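Local atomic coordinates of viral structural protein 4 (Bombyx mori cytoplasmic polyhedrosis virus, PDB entry 6TZ0), a protein that binds GTP, apparently in part through a P-loop, and probably assists the viral RNA-dependent RNA polymerase in transcription. Residues 258-263 against 311-316; 285-290 against 307-312; 374-379 against 481-486. All coordinates share one frame; numbering follows the deposited sequence.

Contact 1: 258-263 against 311-316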
loop_
_atom_site.group_PDB
_atom_site.type_symbol
_atom_site.label_atom_id
_atom_site.label_comp_id
_atom_site.label_asym_id
_atom_site.label_seq_id
_atom_site.Cartn_x
_atom_site.Cartn_y
_atom_site.Cartn_z
ATOM N N ILE B 258 25.040 -34.673 -27.372
ATOM C CA ILE B 258 26.098 -34.517 -28.358
ATOM C C ILE B 258 27.264 -33.807 -27.690
ATOM O O ILE B 258 27.057 -32.863 -26.924
ATOM C CB ILE B 258 25.588 -33.720 -29.571
ATOM C CG1 ILE B 258 24.306 -34.341 -30.107
ATOM C CG2 ILE B 258 26.609 -33.722 -30.678
ATOM C CD1 ILE B 258 23.587 -33.473 -31.087
ATOM N N THR B 259 28.484 -34.263 -27.958
ATOM C CA THR B 259 29.685 -33.533 -27.573
ATOM C C THR B 259 30.363 -33.007 -28.828
ATOM O O THR B 259 30.554 -33.749 -29.793
ATOM C CB THR B 259 30.655 -34.398 -26.768
ATOM O OG1 THR B 259 31.069 -35.515 -27.554
ATOM C CG2 THR B 259 30.003 -34.887 -25.497
ATOM N N TRP B 260 30.707 -31.731 -28.813
ATOM C CA TRP B 260 31.193 -31.011 -29.976
ATOM C C TRP B 260 32.649 -30.628 -29.773
ATOM O O TRP B 260 33.242 -30.877 -28.728
ATOM C CB TRP B 260 30.356 -29.758 -30.209
ATOM C CG TRP B 260 28.934 -29.998 -30.537
ATOM C CD1 TRP B 260 27.906 -30.101 -29.657
ATOM C CD2 TRP B 260 28.360 -30.084 -31.838
ATOM N NE1 TRP B 260 26.728 -30.291 -30.324
ATOM C CE2 TRP B 260 26.981 -30.281 -31.669
ATOM C CE3 TRP B 260 28.880 -30.034 -33.130
ATOM C CZ2 TRP B 260 26.115 -30.424 -32.743
ATOM C CZ3 TRP B 260 28.022 -30.172 -34.192
ATOM C CH2 TRP B 260 26.657 -30.371 -33.994
ATOM N N THR B 261 33.220 -29.984 -30.781
ATOM C CA THR B 261 34.528 -29.360 -30.659
ATOM C C THR B 261 34.316 -27.863 -30.488
ATOM O O THR B 261 33.533 -27.258 -31.221
ATOM C CB THR B 261 35.397 -29.645 -31.880
ATOM O OG1 THR B 261 34.797 -29.061 -33.038
ATOM C CG2 THR B 261 35.518 -31.128 -32.093
ATOM N N GLY B 262 34.986 -27.273 -29.514
ATOM C CA GLY B 262 34.799 -25.874 -29.214
ATOM C C GLY B 262 36.034 -25.045 -29.495
ATOM O O GLY B 262 37.112 -25.552 -29.778
ATOM N N ILE B 263 35.843 -23.732 -29.419
ATOM C CA ILE B 263 36.974 -22.815 -29.425
ATOM C C ILE B 263 37.792 -22.987 -28.155
ATOM O O ILE B 263 39.027 -22.984 -28.186
ATOM C CB ILE B 263 36.473 -21.369 -29.594
ATOM C CG1 ILE B 263 35.751 -21.212 -30.925
ATOM C CG2 ILE B 263 37.601 -20.371 -29.513
ATOM C CD1 ILE B 263 36.622 -21.487 -32.107
ATOM N N SER B 311 32.416 -26.277 -35.649
ATOM C CA SER B 311 32.331 -27.379 -34.705
ATOM C C SER B 311 31.899 -28.658 -35.402
ATOM O O SER B 311 31.028 -28.643 -36.273
ATOM C CB SER B 311 31.343 -27.045 -33.597
ATOM O OG SER B 311 31.797 -25.938 -32.847
ATOM N N THR B 312 32.518 -29.767 -35.016
ATOM C CA THR B 312 32.156 -31.094 -35.488
ATOM C C THR B 312 31.767 -31.956 -34.297
ATOM O O THR B 312 32.030 -31.612 -33.146
ATOM C CB THR B 312 33.303 -31.746 -36.265
ATOM O OG1 THR B 312 34.423 -31.927 -35.394
ATOM C CG2 THR B 312 33.720 -30.874 -37.431
ATOM N N ILE B 313 31.138 -33.087 -34.579
ATOM C CA ILE B 313 30.615 -33.958 -33.535
ATOM C C ILE B 313 31.693 -34.941 -33.104
ATOM O O ILE B 313 32.279 -35.638 -33.936
ATOM C CB ILE B 313 29.357 -34.697 -34.014
ATOM C CG1 ILE B 313 28.217 -33.712 -34.233
ATOM C CG2 ILE B 313 28.932 -35.709 -33.005
ATOM C CD1 ILE B 313 27.015 -34.300 -34.895
ATOM N N MET B 314 31.949 -35.001 -31.798
ATOM C CA MET B 314 32.846 -36.000 -31.237
ATOM C C MET B 314 32.122 -37.270 -30.826
ATOM O O MET B 314 32.693 -38.358 -30.951
ATOM C CB MET B 314 33.577 -35.433 -30.021
ATOM C CG MET B 314 34.456 -34.244 -30.312
ATOM S SD MET B 314 35.153 -33.520 -28.819
ATOM C CE MET B 314 36.361 -34.758 -28.369
ATOM N N LYS B 315 30.879 -37.166 -30.348
ATOM C CA LYS B 315 30.148 -38.302 -29.803
ATOM C C LYS B 315 28.667 -37.954 -29.705
ATOM O O LYS B 315 28.321 -36.843 -29.305
ATOM C CB LYS B 315 30.693 -38.674 -28.419
ATOM C CG LYS B 315 30.114 -39.930 -27.830
ATOM C CD LYS B 315 30.766 -40.244 -26.503
ATOM C CE LYS B 315 30.183 -41.499 -25.894
ATOM N NZ LYS B 315 30.808 -41.807 -24.583
ATOM N N ILE B 316 27.802 -38.902 -30.080
ATOM C CA ILE B 316 26.357 -38.804 -29.870
ATOM C C ILE B 316 25.884 -40.067 -29.166
ATOM O O ILE B 316 26.121 -41.177 -29.651
ATOM C CB ILE B 316 25.569 -38.625 -31.181
ATOM C CG1 ILE B 316 25.876 -37.297 -31.836
ATOM C CG2 ILE B 316 24.081 -38.645 -30.926
ATOM C CD1 ILE B 316 25.267 -37.161 -33.206
#
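A classic beta bulge interrupts this antiparallel pairing: M314 and K315 both sit opposite the single residue T259. The carbonyl O of T259 takes the amide N of M314 at 2.7 Å and receives a second, weak bond from K315 N. In return T259 N gives a nearly straight bond to K315 O (2.9 Å), lying in the carbonyl plane. Past the bulge, hydroxyls supplement a weak backbone bond from T261 N to T312 O. T261 has OG1 tucked between its own backbone N and carbonyl carbon (chi1 63°), from where it accepts T312 N at 3.1 Å. S311 OG donates to T261 O at 2.7 Å, arriving nearly along the C=O axis; small hydroxyl residues suit this irregular end because each can bond to a main chain close by. The face bearing I258, W260, I313 and I316 is apolar. Here I313 lays CG1 over the six-membered ring of W260 in a CH-pi contact, 3.5 Å from CZ3, and I258 CG2 lies over the same face, at the rim by NE1 and CE2. I258 and I316 run side by side, CG1 to CG1 at 3.8 Å, beta-branched residues that suit the extended backbone and fill this face. Strand 266-271 pairs with the other edge of strand 255-261, M269 touching W260, while L293 of helix 290-296 packs on I258 and W260.

Contact 2: 285-290 against 307-312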
loop_
_atom_site.group_PDB
_atom_site.type_symbol
_atom_site.label_atom_id
_atom_site.label_comp_id
_atom_site.label_asym_id
_atom_site.label_seq_id
_atom_site.Cartn_x
_atom_site.Cartn_y
_atom_site.Cartn_z
ATOM N N ASP B 285 29.168 -31.595 -39.544
ATOM C CA ASP B 285 29.384 -30.173 -39.357
ATOM C C ASP B 285 28.262 -29.582 -38.509
ATOM O O ASP B 285 27.173 -30.146 -38.394
ATOM C CB ASP B 285 29.460 -29.497 -40.725
ATOM C CG ASP B 285 29.985 -28.089 -40.659
ATOM O OD1 ASP B 285 31.207 -27.923 -40.471
ATOM O OD2 ASP B 285 29.178 -27.146 -40.798
ATOM N N TYR B 286 28.552 -28.436 -37.894
ATOM C CA TYR B 286 27.560 -27.739 -37.087
ATOM C C TYR B 286 26.446 -27.150 -37.940
ATOM O O TYR B 286 25.301 -27.069 -37.486
ATOM C CB TYR B 286 28.248 -26.649 -36.270
ATOM C CG TYR B 286 27.346 -25.817 -35.393
ATOM C CD1 TYR B 286 26.833 -26.323 -34.209
ATOM C CD2 TYR B 286 27.034 -24.511 -35.736
ATOM C CE1 TYR B 286 26.022 -25.553 -33.401
ATOM C CE2 TYR B 286 26.229 -23.736 -34.936
ATOM C CZ TYR B 286 25.723 -24.262 -33.774
ATOM O OH TYR B 286 24.918 -23.492 -32.976
ATOM N N LEU B 287 26.751 -26.740 -39.170
ATOM C CA LEU B 287 25.731 -26.143 -40.021
ATOM C C LEU B 287 24.834 -27.175 -40.680
ATOM O O LEU B 287 23.723 -26.832 -41.092
ATOM C CB LEU B 287 26.379 -25.265 -41.086
ATOM C CG LEU B 287 27.077 -24.043 -40.505
ATOM C CD1 LEU B 287 27.782 -23.262 -41.586
ATOM C CD2 LEU B 287 26.088 -23.170 -39.765
ATOM N N LYS B 288 25.297 -28.411 -40.814
ATOM C CA LYS B 288 24.413 -29.500 -41.193
ATOM C C LYS B 288 23.400 -29.740 -40.084
ATOM O O LYS B 288 23.778 -29.872 -38.915
ATOM C CB LYS B 288 25.218 -30.766 -41.458
ATOM C CG LYS B 288 24.382 -31.951 -41.870
ATOM C CD LYS B 288 25.252 -33.140 -42.208
ATOM C CE LYS B 288 24.413 -34.335 -42.611
ATOM N NZ LYS B 288 25.257 -35.501 -42.974
ATOM N N GLU B 289 22.117 -29.770 -40.462
ATOM C CA GLU B 289 20.979 -29.950 -39.549
ATOM C C GLU B 289 20.957 -28.889 -38.450
ATOM O O GLU B 289 20.625 -29.175 -37.300
ATOM C CB GLU B 289 20.957 -31.356 -38.943
ATOM C CG GLU B 289 20.869 -32.477 -39.962
ATOM C CD GLU B 289 19.568 -32.492 -40.734
ATOM O OE1 GLU B 289 18.528 -32.089 -40.175
ATOM O OE2 GLU B 289 19.590 -32.914 -41.907
ATOM N N TYR B 290 21.296 -27.651 -38.822
ATOM C CA TYR B 290 21.394 -26.557 -37.860
ATOM C C TYR B 290 20.045 -26.188 -37.266
ATOM O O TYR B 290 19.956 -25.863 -36.078
ATOM C CB TYR B 290 22.024 -25.330 -38.521
ATOM C CG TYR B 290 21.918 -24.076 -37.684
ATOM C CD1 TYR B 290 22.702 -23.906 -36.555
ATOM C CD2 TYR B 290 21.018 -23.069 -38.015
ATOM C CE1 TYR B 290 22.594 -22.771 -35.781
ATOM C CE2 TYR B 290 20.901 -21.939 -37.245
ATOM C CZ TYR B 290 21.693 -21.794 -36.132
ATOM O OH TYR B 290 21.581 -20.658 -35.370
ATOM N N ILE B 307 31.060 -22.728 -28.913
ATOM C CA ILE B 307 30.500 -23.383 -30.083
ATOM C C ILE B 307 30.555 -22.405 -31.253
ATOM O O ILE B 307 30.499 -21.181 -31.074
ATOM C CB ILE B 307 29.066 -23.868 -29.779
ATOM C CG1 ILE B 307 28.573 -24.894 -30.795
ATOM C CG2 ILE B 307 28.076 -22.719 -29.657
ATOM C CD1 ILE B 307 29.215 -26.219 -30.646
ATOM N N SER B 308 30.744 -22.935 -32.456
ATOM C CA SER B 308 30.905 -22.089 -33.628
ATOM C C SER B 308 30.487 -22.877 -34.857
ATOM O O SER B 308 30.088 -24.039 -34.766
ATOM C CB SER B 308 32.343 -21.581 -33.759
ATOM O OG SER B 308 33.245 -22.638 -34.011
ATOM N N ALA B 309 30.590 -22.237 -36.020
ATOM C CA ALA B 309 30.243 -22.890 -37.274
ATOM C C ALA B 309 31.260 -23.943 -37.688
ATOM O O ALA B 309 30.966 -24.746 -38.579
ATOM C CB ALA B 309 30.092 -21.850 -38.383
ATOM N N ARG B 310 32.434 -23.963 -37.063
ATOM C CA ARG B 310 33.488 -24.914 -37.370
ATOM C C ARG B 310 33.464 -26.125 -36.450
ATOM O O ARG B 310 34.402 -26.924 -36.472
ATOM C CB ARG B 310 34.843 -24.221 -37.280
ATOM C CG ARG B 310 35.012 -23.112 -38.289
ATOM C CD ARG B 310 36.412 -22.540 -38.246
ATOM N NE ARG B 310 36.723 -21.964 -36.942
ATOM C CZ ARG B 310 36.424 -20.721 -36.579
ATOM N NH1 ARG B 310 35.793 -19.913 -37.418
ATOM N NH2 ARG B 310 36.752 -20.287 -35.372
ATOM N N SER B 311 32.416 -26.277 -35.649
ATOM C CA SER B 311 32.331 -27.379 -34.705
ATOM C C SER B 311 31.899 -28.658 -35.402
ATOM O O SER B 311 31.028 -28.643 -36.273
ATOM C CB SER B 311 31.343 -27.045 -33.597
ATOM O OG SER B 311 31.797 -25.938 -32.847
ATOM N N THR B 312 32.518 -29.767 -35.016
ATOM C CA THR B 312 32.156 -31.094 -35.488
ATOM C C THR B 312 31.767 -31.956 -34.297
ATOM O O THR B 312 32.030 -31.612 -33.146
ATOM C CB THR B 312 33.303 -31.746 -36.265
ATOM O OG1 THR B 312 34.423 -31.927 -35.394
ATOM C CG2 THR B 312 33.720 -30.874 -37.431
#
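The side chains of I307 and Y286 cross at about a right angle, I307 CG1 lying 3.7 Å from Y286 CE1. This branch reaches the tyrosine because it stands opposite the backbone N of I307 (chi1 -164°). S308 O lies obliquely by the ring, near CG and CD2, and S308 opens a type I turn ending at S311. S308 N bonds to S311 OG at 3.2 Å, the hydroxyl donating to T261 O. A309 is small enough for the ring to approach its backbone, CA 3.9 Å from Y286 CD2, and its CB meets L287 CD1 at 4.2 Å. Its carbonyl O is near the carboxylate of D285, whose OD2 accepts L287 N at 3.0 Å in an Asx turn that shapes the backbone around Y286. At S311 the main chains approach, S311 O lying 3.0 Å from Y286 N. The side chain of Y286 is about 9 Å from the GTP-binding residue G358, so the contact borders that region. The tyrosine joins the loop leading to helix 290-296 with that leading to strand 313-319. Its ring makes a T-shaped pair with W260 and touches I510, while S308 and R310 rest on Q515 of helix 513-518.

Contact 3: 374-379 against 481-486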
loop_
_atom_site.group_PDB
_atom_site.type_symbol
_atom_site.label_atom_id
_atom_site.label_comp_id
_atom_site.label_asym_id
_atom_site.label_seq_id
_atom_site.Cartn_x
_atom_site.Cartn_y
_atom_site.Cartn_z
ATOM N N SER B 374 -3.990 -21.533 -33.956
ATOM C CA SER B 374 -4.935 -20.551 -33.449
ATOM C C SER B 374 -6.023 -20.190 -34.447
ATOM O O SER B 374 -7.171 -19.971 -34.050
ATOM C CB SER B 374 -4.187 -19.282 -33.040
ATOM O OG SER B 374 -5.095 -18.285 -32.620
ATOM N N GLY B 375 -5.693 -20.112 -35.729
ATOM C CA GLY B 375 -6.643 -19.679 -36.722
ATOM C C GLY B 375 -6.695 -18.188 -36.946
ATOM O O GLY B 375 -7.593 -17.716 -37.649
ATOM N N GLN B 376 -5.768 -17.433 -36.374
ATOM C CA GLN B 376 -5.742 -15.987 -36.494
ATOM C C GLN B 376 -4.462 -15.560 -37.199
ATOM O O GLN B 376 -3.552 -16.358 -37.425
ATOM C CB GLN B 376 -5.842 -15.323 -35.119
ATOM C CG GLN B 376 -7.103 -15.680 -34.364
ATOM C CD GLN B 376 -7.222 -14.949 -33.045
ATOM O OE1 GLN B 376 -6.393 -14.113 -32.711
ATOM N NE2 GLN B 376 -8.242 -15.286 -32.274
ATOM N N VAL B 377 -4.404 -14.286 -37.549
ATOM C CA VAL B 377 -3.235 -13.705 -38.196
ATOM C C VAL B 377 -2.278 -13.216 -37.120
ATOM O O VAL B 377 -2.671 -12.455 -36.228
ATOM C CB VAL B 377 -3.644 -12.560 -39.136
ATOM C CG1 VAL B 377 -2.424 -11.868 -39.709
ATOM C CG2 VAL B 377 -4.521 -13.089 -40.245
ATOM N N VAL B 378 -1.021 -13.646 -37.198
ATOM C CA VAL B 378 0.010 -13.262 -36.242
ATOM C C VAL B 378 1.010 -12.366 -36.954
ATOM O O VAL B 378 1.574 -12.751 -37.983
ATOM C CB VAL B 378 0.708 -14.488 -35.636
ATOM C CG1 VAL B 378 1.836 -14.051 -34.722
ATOM C CG2 VAL B 378 -0.282 -15.346 -34.876
ATOM N N GLY B 379 1.233 -11.177 -36.408
ATOM C CA GLY B 379 2.265 -10.297 -36.913
ATOM C C GLY B 379 3.583 -10.475 -36.180
ATOM O O GLY B 379 3.621 -10.831 -35.008
ATOM N N THR B 481 -3.235 -3.421 -38.838
ATOM C CA THR B 481 -2.273 -4.253 -38.142
ATOM C C THR B 481 -2.974 -5.475 -37.544
ATOM O O THR B 481 -4.158 -5.415 -37.206
ATOM C CB THR B 481 -1.554 -3.439 -37.060
ATOM O OG1 THR B 481 -0.541 -4.232 -36.435
ATOM C CG2 THR B 481 -2.517 -2.907 -36.014
ATOM N N PRO B 482 -2.294 -6.618 -37.490
ATOM C CA PRO B 482 -2.926 -7.819 -36.943
ATOM C C PRO B 482 -3.141 -7.717 -35.443
ATOM O O PRO B 482 -2.531 -6.905 -34.747
ATOM C CB PRO B 482 -1.934 -8.931 -37.288
ATOM C CG PRO B 482 -1.202 -8.419 -38.442
ATOM C CD PRO B 482 -1.064 -6.954 -38.225
ATOM N N ARG B 483 -4.048 -8.560 -34.957
ATOM C CA ARG B 483 -4.451 -8.508 -33.556
ATOM C C ARG B 483 -3.344 -9.007 -32.635
ATOM O O ARG B 483 -3.063 -8.396 -31.597
ATOM C CB ARG B 483 -5.723 -9.327 -33.358
ATOM C CG ARG B 483 -6.151 -9.400 -31.929
ATOM C CD ARG B 483 -7.366 -10.250 -31.723
ATOM N NE ARG B 483 -7.668 -10.340 -30.303
ATOM C CZ ARG B 483 -7.172 -11.275 -29.503
ATOM N NH1 ARG B 483 -6.367 -12.203 -29.991
ATOM N NH2 ARG B 483 -7.492 -11.291 -28.221
ATOM N N THR B 484 -2.710 -10.118 -32.991
ATOM C CA THR B 484 -1.657 -10.709 -32.180
ATOM C C THR B 484 -0.309 -10.380 -32.804
ATOM O O THR B 484 -0.034 -10.775 -33.939
ATOM C CB THR B 484 -1.843 -12.219 -32.058
ATOM O OG1 THR B 484 -1.761 -12.812 -33.353
ATOM C CG2 THR B 484 -3.202 -12.537 -31.473
ATOM N N LEU B 485 0.525 -9.657 -32.062
ATOM C CA LEU B 485 1.864 -9.291 -32.495
ATOM C C LEU B 485 2.921 -10.011 -31.673
ATOM O O LEU B 485 2.714 -10.339 -30.503
ATOM C CB LEU B 485 2.110 -7.788 -32.373
ATOM C CG LEU B 485 1.432 -6.815 -33.324
ATOM C CD1 LEU B 485 1.719 -5.398 -32.879
ATOM C CD2 LEU B 485 1.928 -7.034 -34.738
ATOM N N ILE B 486 4.064 -10.246 -32.307
ATOM C CA ILE B 486 5.261 -10.741 -31.644
ATOM C C ILE B 486 6.370 -9.756 -31.967
ATOM O O ILE B 486 6.786 -9.640 -33.126
ATOM C CB ILE B 486 5.634 -12.158 -32.089
ATOM C CG1 ILE B 486 4.566 -13.146 -31.633
ATOM C CG2 ILE B 486 6.979 -12.551 -31.523
ATOM C CD1 ILE B 486 4.718 -14.493 -32.244
#
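Q376 and R483 meet where the outermost strand of a parallel sheet, 378-381, is about to join its neighbour, 484-489, in what appears to be a P-loop NTPase core. Just before them G375 closes helix 359-374 with a positive phi of 88°, a conformation glycine adopts easily. The extended Q376 side chain then brings OE1 to R483 NH1 at 3.3 Å; this bond is weak, with the amide and guanidinium planes 84° apart. The arginine is held more firmly elsewhere, NH2 bonding to V344 O and NH1 to V339 O, which suits a long side chain with several N-H groups. V377 sets CG1 against the ring of P482, 3.8 Å from CB, two compact apolar groups crossing obliquely. Its carbonyl O accepts T484 OG1 at 3.0 Å, the donor tilted from the carbonyl plane. T484 reaches it because OG1 lies between its own backbone N and carbonyl carbon (chi1 62°), a hydroxyl doing the work of a backbone donor just before the strands pair. V378 shares a face of the sheet with T484. Its CG1 touches I486 CD1 at 3.8 Å, and its side chain packs on A367, L370 and S371 of helix 359-374, the helix that starts with the GTP-binding residues K359, T360 and S361. I486 lies against Y366 of that helix. G379 makes the regular parallel pairing: its N donates to T484 O at 2.8 Å, and its O accepts I486 N, also at 2.8 Å. Because G379 has no side chain, L485 CD2 can lie directly against its backbone, 3.9 Å from G379 CA.

In the fold
From the N terminus, strand 255-261 supplies the first half of contact 1, and the chain returns to it some fifty residues later at 311-316. Contact 2 nests inside that loop, joining 285-290 to 307-312 and ending on the same residues, S311 and T312. The two touch, with W260 packing against both I307 and Y286, and together they bind the four-stranded antiparallel sheet to the loops on either side of helix 290-296 and strand 297-299. Contact 3 opens only after both have closed. It closes a largely helical excursion of about a hundred residues and joins two neighbouring strands of the parallel sheet, its nearest atoms about 17 Å from contact 2.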